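Local coordinates for FAD-binding oxidoreductase (Gulosibacter chungangensis, PDB 7PBG), which oxidises 4-ethylphenol, probably to 4-vinylphenol, using a covalently bound FAD cofactor, at residues 396-408 with 472-484. Sequence-based numbering, arbitrary orientation.
Sequences FFYAPVSAPSGED and GYGIYRAHNVLAD. With FAD (flavin-adenine dinucleotide), chain C.
Phe396 puts CE1 over one face of the His479 imidazole, 3.4 Å from His479 CG and offset toward the rim. Phe396 CG is anti to the backbone N (chi1 -175°), which swings the ring across to His479; the pair is oblique. The short strand 474-475 is the outermost strand, within this chain, of the antiparallel sheet of the FAD-linked oxidase C-terminal region and pairs with strand 393-402.

In its own plane the Phe396 ring meets Val481 CG1 at the edge, and its CZ also touches Leu482 CG. At the imidazole edge, Val481 N donates to His479 ND1 almost straight (178°) and only 2° out of the ring plane. His479 NE2 is hydrogen-bonded to Asp43 OD2, so both nitrogens are engaged and the ring's rotation is fixed.

Val401 N donates to Gly474 O at 2.9 Å; the return bond from Gly474 N is weak. Toward Phe396 and His479 the two backbones lie further apart and waters bridge them. One water joins Phe397 O to His479 N, and another links Phe397 O, Ala399 N and Arg477 O.

Ile475 CD1 lies 3.4 Å from Tyr398 CE1 and also packs on Pro400 CD, which covers the centre of one Tyr398 face. Tyr476 meets Val401 CG1, and the Tyr476 ring also meets that of Tyr208 of the second subunit.

Both segments reach the flavin. Phe397 turns a ring edge to the cofactor. The extended Arg477 side chain donates from NH1 to FAD O2 and from NH2 to FAD O3', the latter at 2.7 Å.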
# COMPACT_ATOMS: atom_id res chain seq x y z
N PHE A 396 5.05 -27.35 2.41
CA PHE A 396 4.54 -26.80 3.68
C PHE A 396 5.48 -25.68 4.06
O PHE A 396 6.52 -25.96 4.61
CB PHE A 396 4.45 -27.95 4.67
CG PHE A 396 3.84 -27.66 6.02
CD1 PHE A 396 2.48 -27.56 6.16
CD2 PHE A 396 4.64 -27.48 7.14
CE1 PHE A 396 1.91 -27.31 7.40
CE2 PHE A 396 4.07 -27.25 8.38
CZ PHE A 396 2.71 -27.17 8.51
N PHE A 397 5.13 -24.44 3.72
CA PHE A 397 6.12 -23.34 3.64
C PHE A 397 6.52 -22.85 5.03
O PHE A 397 5.66 -22.65 5.88
CB PHE A 397 5.58 -22.16 2.81
CG PHE A 397 5.57 -22.44 1.34
CD1 PHE A 397 6.75 -22.46 0.61
CD2 PHE A 397 4.37 -22.65 0.69
CE1 PHE A 397 6.73 -22.77 -0.74
CE2 PHE A 397 4.34 -22.93 -0.67
CZ PHE A 397 5.54 -22.96 -1.39
N TYR A 398 7.80 -22.65 5.20
CA TYR A 398 8.40 -21.79 6.26
C TYR A 398 9.06 -20.63 5.55
O TYR A 398 10.12 -20.83 4.93
CB TYR A 398 9.41 -22.58 7.07
CG TYR A 398 10.23 -21.75 8.03
CD1 TYR A 398 9.65 -21.16 9.13
CD2 TYR A 398 11.59 -21.57 7.82
CE1 TYR A 398 10.38 -20.35 9.97
CE2 TYR A 398 12.34 -20.81 8.70
CZ TYR A 398 11.73 -20.18 9.76
OH TYR A 398 12.44 -19.40 10.64
N ALA A 399 8.48 -19.43 5.64
CA ALA A 399 8.99 -18.29 4.83
C ALA A 399 9.16 -17.04 5.68
O ALA A 399 8.35 -16.13 5.59
CB ALA A 399 8.08 -18.07 3.68
N PRO A 400 10.20 -16.98 6.53
CA PRO A 400 10.39 -15.78 7.32
C PRO A 400 10.99 -14.61 6.56
O PRO A 400 11.78 -14.76 5.65
CB PRO A 400 11.36 -16.21 8.40
CG PRO A 400 12.17 -17.32 7.76
CD PRO A 400 11.17 -18.04 6.85
N VAL A 401 10.75 -13.43 7.13
CA VAL A 401 11.24 -12.16 6.58
C VAL A 401 12.22 -11.59 7.60
O VAL A 401 12.01 -11.74 8.81
CB VAL A 401 10.10 -11.20 6.25
CG1 VAL A 401 9.21 -10.86 7.42
CG2 VAL A 401 10.61 -9.95 5.54
N SER A 402 13.27 -10.95 7.11
CA SER A 402 14.34 -10.41 7.98
C SER A 402 15.04 -9.23 7.30
O SER A 402 14.69 -8.91 6.18
CB SER A 402 15.30 -11.49 8.30
OG SER A 402 15.90 -11.95 7.12
N ALA A 403 16.03 -8.62 7.95
CA ALA A 403 16.86 -7.60 7.27
C ALA A 403 17.87 -8.26 6.34
O ALA A 403 18.48 -9.30 6.64
CB ALA A 403 17.52 -6.70 8.30
N PRO A 404 18.13 -7.66 5.16
CA PRO A 404 19.16 -8.16 4.27
C PRO A 404 20.53 -8.24 4.93
O PRO A 404 21.04 -7.27 5.56
CB PRO A 404 19.17 -7.18 3.13
CG PRO A 404 17.73 -6.71 3.09
CD PRO A 404 17.39 -6.54 4.55
N SER A 405 21.13 -9.41 4.76
CA SER A 405 22.37 -9.79 5.45
C SER A 405 22.86 -11.08 4.83
O SER A 405 22.14 -12.08 4.95
CB SER A 405 22.19 -9.95 6.93
OG SER A 405 23.34 -10.61 7.49
N GLY A 406 24.03 -11.05 4.20
CA GLY A 406 24.64 -12.29 3.72
C GLY A 406 24.86 -13.26 4.87
O GLY A 406 24.56 -14.44 4.73
N GLU A 407 25.45 -12.76 5.96
CA GLU A 407 25.89 -13.62 7.07
C GLU A 407 24.63 -14.29 7.63
O GLU A 407 24.66 -15.53 7.85
CB GLU A 407 26.67 -12.77 8.07
CG GLU A 407 26.98 -13.50 9.36
CD GLU A 407 27.49 -12.58 10.45
OE1 GLU A 407 28.06 -11.54 10.12
OE2 GLU A 407 27.26 -12.90 11.65
N ASP A 408 23.53 -13.54 7.79
CA ASP A 408 22.32 -14.12 8.42
C ASP A 408 21.67 -15.10 7.41
O ASP A 408 21.14 -16.13 7.86
CB ASP A 408 21.29 -13.08 8.86
CG ASP A 408 21.82 -12.11 9.92
OD1 ASP A 408 21.19 -11.02 10.05
OD2 ASP A 408 22.86 -12.45 10.57
N GLY A 472 14.48 -13.18 15.76
CA GLY A 472 13.81 -11.99 15.22
C GLY A 472 13.33 -12.15 13.79
O GLY A 472 13.14 -11.12 13.12
N TYR A 473 13.17 -13.39 13.33
CA TYR A 473 12.72 -13.71 11.94
C TYR A 473 11.27 -14.17 12.01
O TYR A 473 10.98 -15.14 12.71
CB TYR A 473 13.55 -14.85 11.36
CG TYR A 473 15.04 -14.64 11.33
CD1 TYR A 473 15.90 -15.73 11.37
CD2 TYR A 473 15.60 -13.37 11.31
CE1 TYR A 473 17.28 -15.55 11.35
CE2 TYR A 473 16.97 -13.18 11.31
CZ TYR A 473 17.81 -14.28 11.31
OH TYR A 473 19.16 -14.10 11.27
N GLY A 474 10.40 -13.39 11.40
CA GLY A 474 8.95 -13.55 11.56
C GLY A 474 8.34 -14.07 10.28
O GLY A 474 8.78 -13.71 9.19
N ILE A 475 7.33 -14.87 10.47
CA ILE A 475 6.59 -15.53 9.36
C ILE A 475 5.44 -14.60 9.02
O ILE A 475 4.74 -14.18 9.95
CB ILE A 475 6.14 -16.92 9.84
CG1 ILE A 475 7.32 -17.87 10.03
CG2 ILE A 475 5.09 -17.49 8.90
CD1 ILE A 475 8.07 -18.14 8.76
N TYR A 476 5.15 -14.36 7.76
CA TYR A 476 4.01 -13.47 7.41
C TYR A 476 2.99 -14.19 6.51
O TYR A 476 2.11 -13.53 6.06
CB TYR A 476 4.54 -12.26 6.66
CG TYR A 476 5.37 -12.65 5.48
CD1 TYR A 476 4.77 -13.00 4.28
CD2 TYR A 476 6.73 -12.84 5.62
CE1 TYR A 476 5.53 -13.49 3.23
CE2 TYR A 476 7.51 -13.29 4.57
CZ TYR A 476 6.89 -13.64 3.38
OH TYR A 476 7.66 -14.09 2.34
N ARG A 477 3.10 -15.50 6.36
CA ARG A 477 2.10 -16.31 5.62
C ARG A 477 2.27 -17.73 6.14
O ARG A 477 3.40 -18.19 6.24
CB ARG A 477 2.36 -16.21 4.12
CG ARG A 477 1.21 -16.75 3.28
CD ARG A 477 1.45 -16.60 1.83
NE ARG A 477 0.45 -17.26 1.01
CZ ARG A 477 0.53 -17.29 -0.30
NH1 ARG A 477 1.53 -16.67 -0.90
NH2 ARG A 477 -0.37 -17.90 -1.01
N ALA A 478 1.20 -18.37 6.54
CA ALA A 478 1.36 -19.70 7.16
C ALA A 478 0.14 -20.58 6.93
O ALA A 478 -0.99 -20.09 6.93
CB ALA A 478 1.65 -19.49 8.62
N HIS A 479 0.40 -21.88 6.88
CA HIS A 479 -0.61 -22.94 6.85
C HIS A 479 -1.59 -22.77 8.02
O HIS A 479 -1.17 -22.36 9.16
CB HIS A 479 0.09 -24.30 6.86
CG HIS A 479 -0.79 -25.45 6.51
ND1 HIS A 479 -1.77 -25.97 7.37
CD2 HIS A 479 -0.82 -26.22 5.40
CE1 HIS A 479 -2.36 -27.02 6.77
NE2 HIS A 479 -1.76 -27.22 5.57
N ASN A 480 -2.85 -23.08 7.76
CA ASN A 480 -3.91 -23.22 8.80
C ASN A 480 -3.34 -23.80 10.10
O ASN A 480 -3.61 -23.23 11.18
CB ASN A 480 -5.03 -24.16 8.37
CG ASN A 480 -5.78 -23.71 7.14
OD1 ASN A 480 -5.54 -22.60 6.63
ND2 ASN A 480 -6.70 -24.54 6.67
N VAL A 481 -2.61 -24.92 10.04
CA VAL A 481 -2.23 -25.65 11.29
C VAL A 481 -1.21 -24.84 12.08
O VAL A 481 -1.03 -25.09 13.26
CB VAL A 481 -1.74 -27.06 10.95
CG1 VAL A 481 -0.37 -27.05 10.29
CG2 VAL A 481 -1.77 -27.95 12.17
N LEU A 482 -0.48 -23.93 11.42
CA LEU A 482 0.59 -23.10 12.05
C LEU A 482 0.08 -21.75 12.55
O LEU A 482 0.87 -21.02 13.22
CB LEU A 482 1.69 -22.82 11.02
CG LEU A 482 2.42 -24.02 10.45
CD1 LEU A 482 3.43 -23.57 9.37
CD2 LEU A 482 3.08 -24.87 11.54
N ALA A 483 -1.16 -21.38 12.23
CA ALA A 483 -1.68 -19.99 12.41
C ALA A 483 -1.51 -19.55 13.87
O ALA A 483 -1.01 -18.49 14.13
CB ALA A 483 -3.13 -19.94 12.00
N ASP A 484 -1.90 -20.39 14.81
CA ASP A 484 -1.90 -19.91 16.21
C ASP A 484 -0.46 -19.73 16.66
O ASP A 484 -0.14 -18.73 17.41
CB ASP A 484 -2.64 -20.86 17.14
CG ASP A 484 -4.14 -20.62 17.18
OD1 ASP A 484 -4.61 -19.52 16.75
OD2 ASP A 484 -4.84 -21.53 17.64
PA FAD C . -7.08 -19.16 -2.97
O1A FAD C . -6.81 -20.51 -2.40
O2A FAD C . -8.34 -18.96 -3.79
O5B FAD C . -7.12 -18.13 -1.79
C5B FAD C . -6.14 -18.15 -0.75
C4B FAD C . -6.79 -17.58 0.49
O4B FAD C . -7.16 -16.19 0.29
C3B FAD C . -8.10 -18.25 0.93
O3B FAD C . -7.86 -19.44 1.68
C2B FAD C . -8.82 -17.12 1.68
O2B FAD C . -8.30 -17.03 3.00
C1B FAD C . -8.44 -15.91 0.83
N9A FAD C . -9.34 -15.63 -0.25
C8A FAD C . -9.16 -15.97 -1.55
N7A FAD C . -10.13 -15.56 -2.31
C5A FAD C . -11.03 -14.97 -1.46
C6A FAD C . -12.24 -14.30 -1.69
N6A FAD C . -12.81 -14.21 -2.89
N1A FAD C . -12.87 -13.80 -0.60
C2A FAD C . -12.28 -13.91 0.61
N3A FAD C . -11.13 -14.48 0.93
C4A FAD C . -10.55 -15.00 -0.17
N1 FAD C . 2.63 -18.28 -3.87
C2 FAD C . 3.02 -17.08 -4.25
O2 FAD C . 2.41 -16.05 -3.86
N3 FAD C . 4.02 -16.91 -5.13
C4 FAD C . 4.75 -17.96 -5.62
O4 FAD C . 5.62 -17.75 -6.49
C4X FAD C . 4.41 -19.23 -5.22
N5 FAD C . 5.12 -20.23 -5.67
C5X FAD C . 4.75 -21.49 -5.26
C6 FAD C . 5.48 -22.57 -5.75
C7 FAD C . 5.14 -23.88 -5.44
C7M FAD C . 5.96 -25.02 -6.01
C8 FAD C . 4.03 -24.10 -4.61
C8M FAD C . 3.62 -25.50 -4.24
C9 FAD C . 3.32 -23.04 -4.09
C9A FAD C . 3.64 -21.71 -4.41
N10 FAD C . 2.91 -20.61 -3.95
C10 FAD C . 3.27 -19.33 -4.35
C1' FAD C . 1.69 -20.77 -3.12
C2' FAD C . 0.40 -20.90 -3.94
O2' FAD C . 0.60 -21.79 -5.09
C3' FAD C . -0.13 -19.57 -4.54
O3' FAD C . -0.04 -18.54 -3.58
C4' FAD C . -1.56 -19.62 -5.08
O4' FAD C . -1.75 -18.58 -6.06
C5' FAD C . -2.57 -19.47 -3.97
O5' FAD C . -3.78 -20.17 -4.26
P FAD C . -5.01 -19.46 -4.98
O1P FAD C . -5.89 -20.52 -5.57
O2P FAD C . -4.42 -18.43 -5.90
O3P FAD C . -5.78 -18.70 -3.80
O HOH W 1 2.91 -22.74 5.67
O HOH W 2 5.66 -19.86 6.36
O HOH W 3 5.94 -16.12 5.58
O HOH W 4 11.33 -10.42 11.11